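Local coordinates for CdiI toxin (PDB 4ZQU), which neutralises its cognate CdiA toxin as the immunity protein of a contact-dependent growth inhibition system, protecting the cell from inhibition by closely related neighbours, at residues B[84-87]-B[88-91]; B[13-16]-B[17-20]; B[54-57]-B[58-61]. All coordinates share one frame; numbering follows the deposited sequence.

Contact 1. Residues B[84-87]-B[88-91]; sequences LYDS and RRTV
The chain leaves helical geometry at D86, between helices 82-85 and 87-105, and enters the second helix directly, so that the first helical backbone bonds there run from T90 N to D86 O (2.8 Å) and from V91 N to S87 O (3.3 Å). The side chain of D86 caps this start. Its carboxylate reaches forward, CG standing anti to the backbone N (chi1 177°), and OD2 accepts from R89 N at 2.9 Å, an almost straight bond (170° at the hydrogen) that meets the oxygen on its anti side; the bond from R88 N to the same OD2 is longer and weak. The aliphatic start of R89 lies alongside, its CG 3.3 Å from D86 OD2, while its NE makes a long, weak ion pair with D83. T90 grips D86 O twice: its backbone N makes the helical bond already named, and OG1, 2.6 Å from D86 O, comes from above the carbonyl plane. T90 OG1 is also hydrogen-bonded to Q31 of strand 30-41. T90 and V91 pack on V76 and P19 of the CdiA-CT toxin chain. The whole is an aspartate N-cap, opening a long helix whose first turn borders the toxin.

Contact 2. Residues B[13-16]-B[17-20]; sequences KMNT and DFIC
N15 OD1 is gripped by two backbone N-H groups of the turn that follows it, D17 N at 2.8 Å and F18 N at 3.1 Å. The F18 donor arrives almost in line with the side-chain C=O, whereas that of D17 is tilted 34° from the carbonyl plane. The side chain can curl over the turn because CG sits between the backbone N and the carbonyl carbon (chi1 59°), and the result is an Asx turn superposed on a bend in which T16 and D17 have the backbone angles of a type I turn. Its other amide atom, ND2, lies 3.2 Å from F18 CE2, the amide and ring planes standing 77° apart; ND2 also makes a weak bond with L113 O. Beyond the bend the strands pair antiparallel. K13 and C20 form a hydrogen-bonded pair, K13 N to C20 O at 2.8 Å and C20 N to K13 O at 2.7 Å. M14 and I19 are the non-hydrogen-bonded pair next to it, and their side chains run side by side, with M14 CG 3.7 Å from I19 CG1. Nearer the bend, N15 N makes a weak bond to F18 O, which M14 CA also approaches in a CA-H...O contact. The hairpin thus joins strands 8-14 and 19-26 and has a helix against each face. On the side of K13 and F18 lies helix 87-105, with W97 and L101 against them and Y105 stacked on the F18 ring, while K13 NZ bonds S119 OG and K13 makes a cation-pi contact with W142. On the side of M14 and I19, L172 and R169 of helix 161-172 close the packing.

Contact 3. Residues B[54-57]-B[58-61]; sequences VKDA and LSHS
The imidazole of H60 takes D56 O at its edge, practically in the ring plane: ND1 donates to it over 2.7 Å with 161° at the hydrogen. The D56 carboxylate passes obliquely beside the ring, its plane turned 62° from it, with OD1 3.7 Å from H60 CE1. H60 CG is anti to its own carbonyl carbon (chi1 -71°), which swings the ring back over the preceding turn. The second carboxylate oxygen of D56, OD2, bonds H39 NE2 of strand 30-41. Helical backbone bonds run from L58 N to V54 O and from S59 N to K55 O (both 3.0 Å), and H60 N then bonds A57 O at 3.2 Å. V54 CG1 and L58 CD1 meet at 4.1 Å along one side of the helix. That side is enclosed: V54 packs on I164 and L168 of helix 161-172, and L58 on A8 and A10 of strand 8-14. A57 rests on V21, its carbonyl bonding T23 OG1, and S61 OG ties the exit of helix 47-59 to W9 N and Y24 O, so this end packs against strands 8-14 and 19-26.

Along the chain the three contacts come in the order 2, 3, 1, and none touches another. Contact 2 turns the hairpin of strands 8-14 and 19-26; contact 3, about 18 Å from it between centres, sets the C-terminal part of helix 47-59 against these same two strands. Contact 1 opens helix 87-105, its centre about 25 Å from that of contact 2 and about 21 Å from that of contact 3. Helix 87-105 runs on to one face of the hairpin at contact 2, while helix 161-172 covers the other and also meets V54 of contact 3. Of the three, contact 1 alone borders the CdiA-CT toxin; the other two lie within the immunity protein itself.

Contact 1. Residues B[84-87]-B[88-91]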
# COMPACT_ATOMS: atom_id res chain seq x y z
N LEU B 84 -15.42 1.70 -1.69
CA LEU B 84 -14.27 0.81 -1.68
C LEU B 84 -13.03 1.56 -1.21
O LEU B 84 -12.31 1.11 -0.31
CB LEU B 84 -14.03 0.20 -3.06
CG LEU B 84 -12.79 -0.68 -3.21
CD1 LEU B 84 -12.95 -1.98 -2.43
CD2 LEU B 84 -12.47 -0.96 -4.67
N TYR B 85 -12.82 2.73 -1.81
CA TYR B 85 -11.62 3.53 -1.57
C TYR B 85 -11.69 4.39 -0.30
O TYR B 85 -10.67 4.92 0.14
CB TYR B 85 -11.35 4.42 -2.78
CG TYR B 85 -10.71 3.69 -3.94
CD1 TYR B 85 -11.49 3.16 -4.96
CD2 TYR B 85 -9.34 3.54 -4.02
CE1 TYR B 85 -10.91 2.49 -6.03
CE2 TYR B 85 -8.75 2.87 -5.08
CZ TYR B 85 -9.54 2.35 -6.08
OH TYR B 85 -8.95 1.70 -7.14
N ASP B 86 -12.89 4.53 0.27
CA ASP B 86 -13.08 5.34 1.47
C ASP B 86 -12.24 4.83 2.64
O ASP B 86 -12.30 3.66 2.99
CB ASP B 86 -14.56 5.38 1.87
CG ASP B 86 -14.79 6.17 3.15
OD1 ASP B 86 -14.83 7.41 3.10
OD2 ASP B 86 -14.93 5.53 4.22
N SER B 87 -11.46 5.73 3.25
CA SER B 87 -10.46 5.35 4.24
C SER B 87 -11.06 4.77 5.52
O SER B 87 -10.44 3.92 6.16
CB SER B 87 -9.59 6.56 4.60
OG SER B 87 -10.37 7.61 5.16
N ARG B 88 -12.25 5.23 5.88
CA ARG B 88 -12.91 4.72 7.07
C ARG B 88 -13.47 3.33 6.81
O ARG B 88 -13.24 2.41 7.60
CB ARG B 88 -14.01 5.67 7.53
CG ARG B 88 -13.50 6.77 8.44
CD ARG B 88 -14.62 7.52 9.15
NE ARG B 88 -14.20 8.79 9.74
CZ ARG B 88 -13.56 9.78 9.10
NH1 ARG B 88 -13.31 9.71 7.81
NH2 ARG B 88 -13.22 10.87 9.77
N ARG B 89 -14.19 3.17 5.70
CA ARG B 89 -14.74 1.87 5.32
C ARG B 89 -13.63 0.85 5.12
O ARG B 89 -13.78 -0.32 5.46
CB ARG B 89 -15.58 1.99 4.06
CG ARG B 89 -16.85 2.80 4.23
CD ARG B 89 -17.80 2.53 3.08
NE ARG B 89 -19.20 2.74 3.46
CZ ARG B 89 -20.19 1.91 3.14
NH1 ARG B 89 -19.93 0.81 2.43
NH2 ARG B 89 -21.43 2.17 3.52
N THR B 90 -12.53 1.31 4.54
CA THR B 90 -11.36 0.47 4.31
C THR B 90 -10.86 -0.15 5.60
O THR B 90 -10.70 -1.37 5.69
CB THR B 90 -10.23 1.27 3.65
OG1 THR B 90 -10.64 1.71 2.35
CG2 THR B 90 -8.98 0.42 3.52
N VAL B 91 -10.62 0.68 6.61
CA VAL B 91 -10.11 0.22 7.89
C VAL B 91 -11.12 -0.67 8.60
O VAL B 91 -10.76 -1.68 9.21
CB VAL B 91 -9.74 1.41 8.80
CG1 VAL B 91 -9.46 0.95 10.22
CG2 VAL B 91 -8.54 2.16 8.23

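Contact 2. Residues B[13-16]-B[17-20]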
# COMPACT_ATOMS: atom_id res chain seq x y z
N LYS B 13 -2.78 -14.74 2.64
CA LYS B 13 -2.22 -14.71 3.99
C LYS B 13 -2.12 -16.14 4.53
O LYS B 13 -3.09 -16.90 4.47
CB LYS B 13 -3.08 -13.85 4.91
CG LYS B 13 -3.15 -12.39 4.52
CD LYS B 13 -1.84 -11.67 4.81
CE LYS B 13 -1.93 -10.19 4.45
NZ LYS B 13 -2.09 -9.98 2.98
N MET B 14 -0.95 -16.50 5.06
CA MET B 14 -0.74 -17.86 5.55
C MET B 14 0.03 -17.93 6.86
O MET B 14 1.16 -17.47 6.96
CB MET B 14 0.01 -18.69 4.50
CG MET B 14 0.29 -20.12 4.96
SD MET B 14 1.42 -21.04 3.90
CE MET B 14 2.92 -20.07 4.05
N ASN B 15 -0.60 -18.52 7.87
CA ASN B 15 0.12 -18.93 9.07
C ASN B 15 0.12 -20.45 9.21
O ASN B 15 -0.09 -21.17 8.23
CB ASN B 15 -0.45 -18.24 10.32
CG ASN B 15 -1.92 -18.56 10.56
OD1 ASN B 15 -2.40 -19.64 10.24
ND2 ASN B 15 -2.63 -17.60 11.13
N THR B 16 0.37 -20.94 10.42
CA THR B 16 0.45 -22.37 10.65
C THR B 16 -0.90 -23.04 10.42
O THR B 16 -0.98 -24.17 9.91
CB THR B 16 0.94 -22.68 12.08
OG1 THR B 16 2.23 -22.10 12.28
CG2 THR B 16 1.03 -24.18 12.32
N ASP B 17 -1.97 -22.34 10.77
CA ASP B 17 -3.30 -22.94 10.85
C ASP B 17 -4.09 -22.90 9.55
O ASP B 17 -4.99 -23.72 9.35
CB ASP B 17 -4.10 -22.25 11.95
CG ASP B 17 -3.34 -22.17 13.26
OD1 ASP B 17 -3.15 -23.22 13.91
OD2 ASP B 17 -2.91 -21.06 13.64
N PHE B 18 -3.78 -21.96 8.66
CA PHE B 18 -4.56 -21.83 7.43
C PHE B 18 -3.86 -21.10 6.29
O PHE B 18 -2.81 -20.48 6.47
CB PHE B 18 -5.89 -21.12 7.73
CG PHE B 18 -5.75 -19.68 8.16
CD1 PHE B 18 -5.70 -18.66 7.22
CD2 PHE B 18 -5.67 -19.35 9.50
CE1 PHE B 18 -5.56 -17.34 7.62
CE2 PHE B 18 -5.54 -18.03 9.90
CZ PHE B 18 -5.49 -17.03 8.96
N ILE B 19 -4.47 -21.19 5.11
CA ILE B 19 -4.12 -20.37 3.96
C ILE B 19 -5.35 -19.58 3.52
O ILE B 19 -6.42 -20.15 3.31
CB ILE B 19 -3.61 -21.22 2.78
CG1 ILE B 19 -2.35 -21.98 3.18
CG2 ILE B 19 -3.35 -20.35 1.57
CD1 ILE B 19 -1.75 -22.79 2.05
N CYS B 20 -5.20 -18.27 3.39
CA CYS B 20 -6.34 -17.40 3.12
C CYS B 20 -6.17 -16.59 1.84
O CYS B 20 -5.27 -15.76 1.73
CB CYS B 20 -6.56 -16.44 4.30
SG CYS B 20 -8.03 -15.41 4.16

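Contact 3. Residues B[54-57]-B[58-61]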
# COMPACT_ATOMS: atom_id res chain seq x y z
N VAL B 54 -7.25 -19.31 -6.22
CA VAL B 54 -6.64 -18.07 -6.66
C VAL B 54 -7.35 -17.53 -7.91
O VAL B 54 -7.62 -16.34 -8.01
CB VAL B 54 -5.14 -18.25 -6.96
CG1 VAL B 54 -4.54 -16.98 -7.54
CG2 VAL B 54 -4.40 -18.65 -5.69
N LYS B 55 -7.68 -18.42 -8.84
CA LYS B 55 -8.31 -18.00 -10.08
C LYS B 55 -9.74 -17.51 -9.86
O LYS B 55 -10.17 -16.53 -10.47
CB LYS B 55 -8.30 -19.14 -11.10
CG LYS B 55 -7.72 -18.72 -12.45
CD LYS B 55 -7.80 -19.83 -13.49
CE LYS B 55 -7.52 -19.28 -14.89
NZ LYS B 55 -6.93 -17.90 -14.85
N ASP B 56 -10.48 -18.19 -8.99
CA ASP B 56 -11.85 -17.81 -8.68
C ASP B 56 -11.89 -16.45 -7.98
O ASP B 56 -12.77 -15.63 -8.25
CB ASP B 56 -12.51 -18.87 -7.80
CG ASP B 56 -13.94 -18.52 -7.44
OD1 ASP B 56 -14.82 -18.63 -8.31
OD2 ASP B 56 -14.18 -18.14 -6.27
N ALA B 57 -10.92 -16.21 -7.10
CA ALA B 57 -10.79 -14.93 -6.42
C ALA B 57 -10.46 -13.82 -7.41
O ALA B 57 -10.98 -12.71 -7.31
CB ALA B 57 -9.73 -15.01 -5.34
N LEU B 58 -9.59 -14.13 -8.37
CA LEU B 58 -9.19 -13.18 -9.40
C LEU B 58 -10.36 -12.80 -10.30
O LEU B 58 -10.45 -11.67 -10.76
CB LEU B 58 -8.05 -13.75 -10.25
CG LEU B 58 -6.64 -13.73 -9.66
CD1 LEU B 58 -5.67 -14.45 -10.57
CD2 LEU B 58 -6.20 -12.30 -9.45
N SER B 59 -11.24 -13.77 -10.54
CA SER B 59 -12.38 -13.55 -11.42
C SER B 59 -13.36 -12.54 -10.82
O SER B 59 -14.16 -11.94 -11.54
CB SER B 59 -13.09 -14.87 -11.72
OG SER B 59 -13.50 -15.51 -10.52
N HIS B 60 -13.30 -12.37 -9.50
CA HIS B 60 -14.19 -11.43 -8.82
C HIS B 60 -13.54 -10.08 -8.61
O HIS B 60 -14.13 -9.19 -7.99
CB HIS B 60 -14.63 -12.01 -7.47
CG HIS B 60 -15.59 -13.15 -7.59
ND1 HIS B 60 -15.20 -14.41 -7.97
CD2 HIS B 60 -16.93 -13.20 -7.41
CE1 HIS B 60 -16.26 -15.20 -8.01
NE2 HIS B 60 -17.32 -14.50 -7.67
N SER B 61 -12.32 -9.92 -9.12
CA SER B 61 -11.60 -8.66 -8.97
C SER B 61 -12.18 -7.59 -9.87
O SER B 61 -12.61 -7.86 -10.99
CB SER B 61 -10.11 -8.86 -9.28
OG SER B 61 -9.39 -7.66 -9.08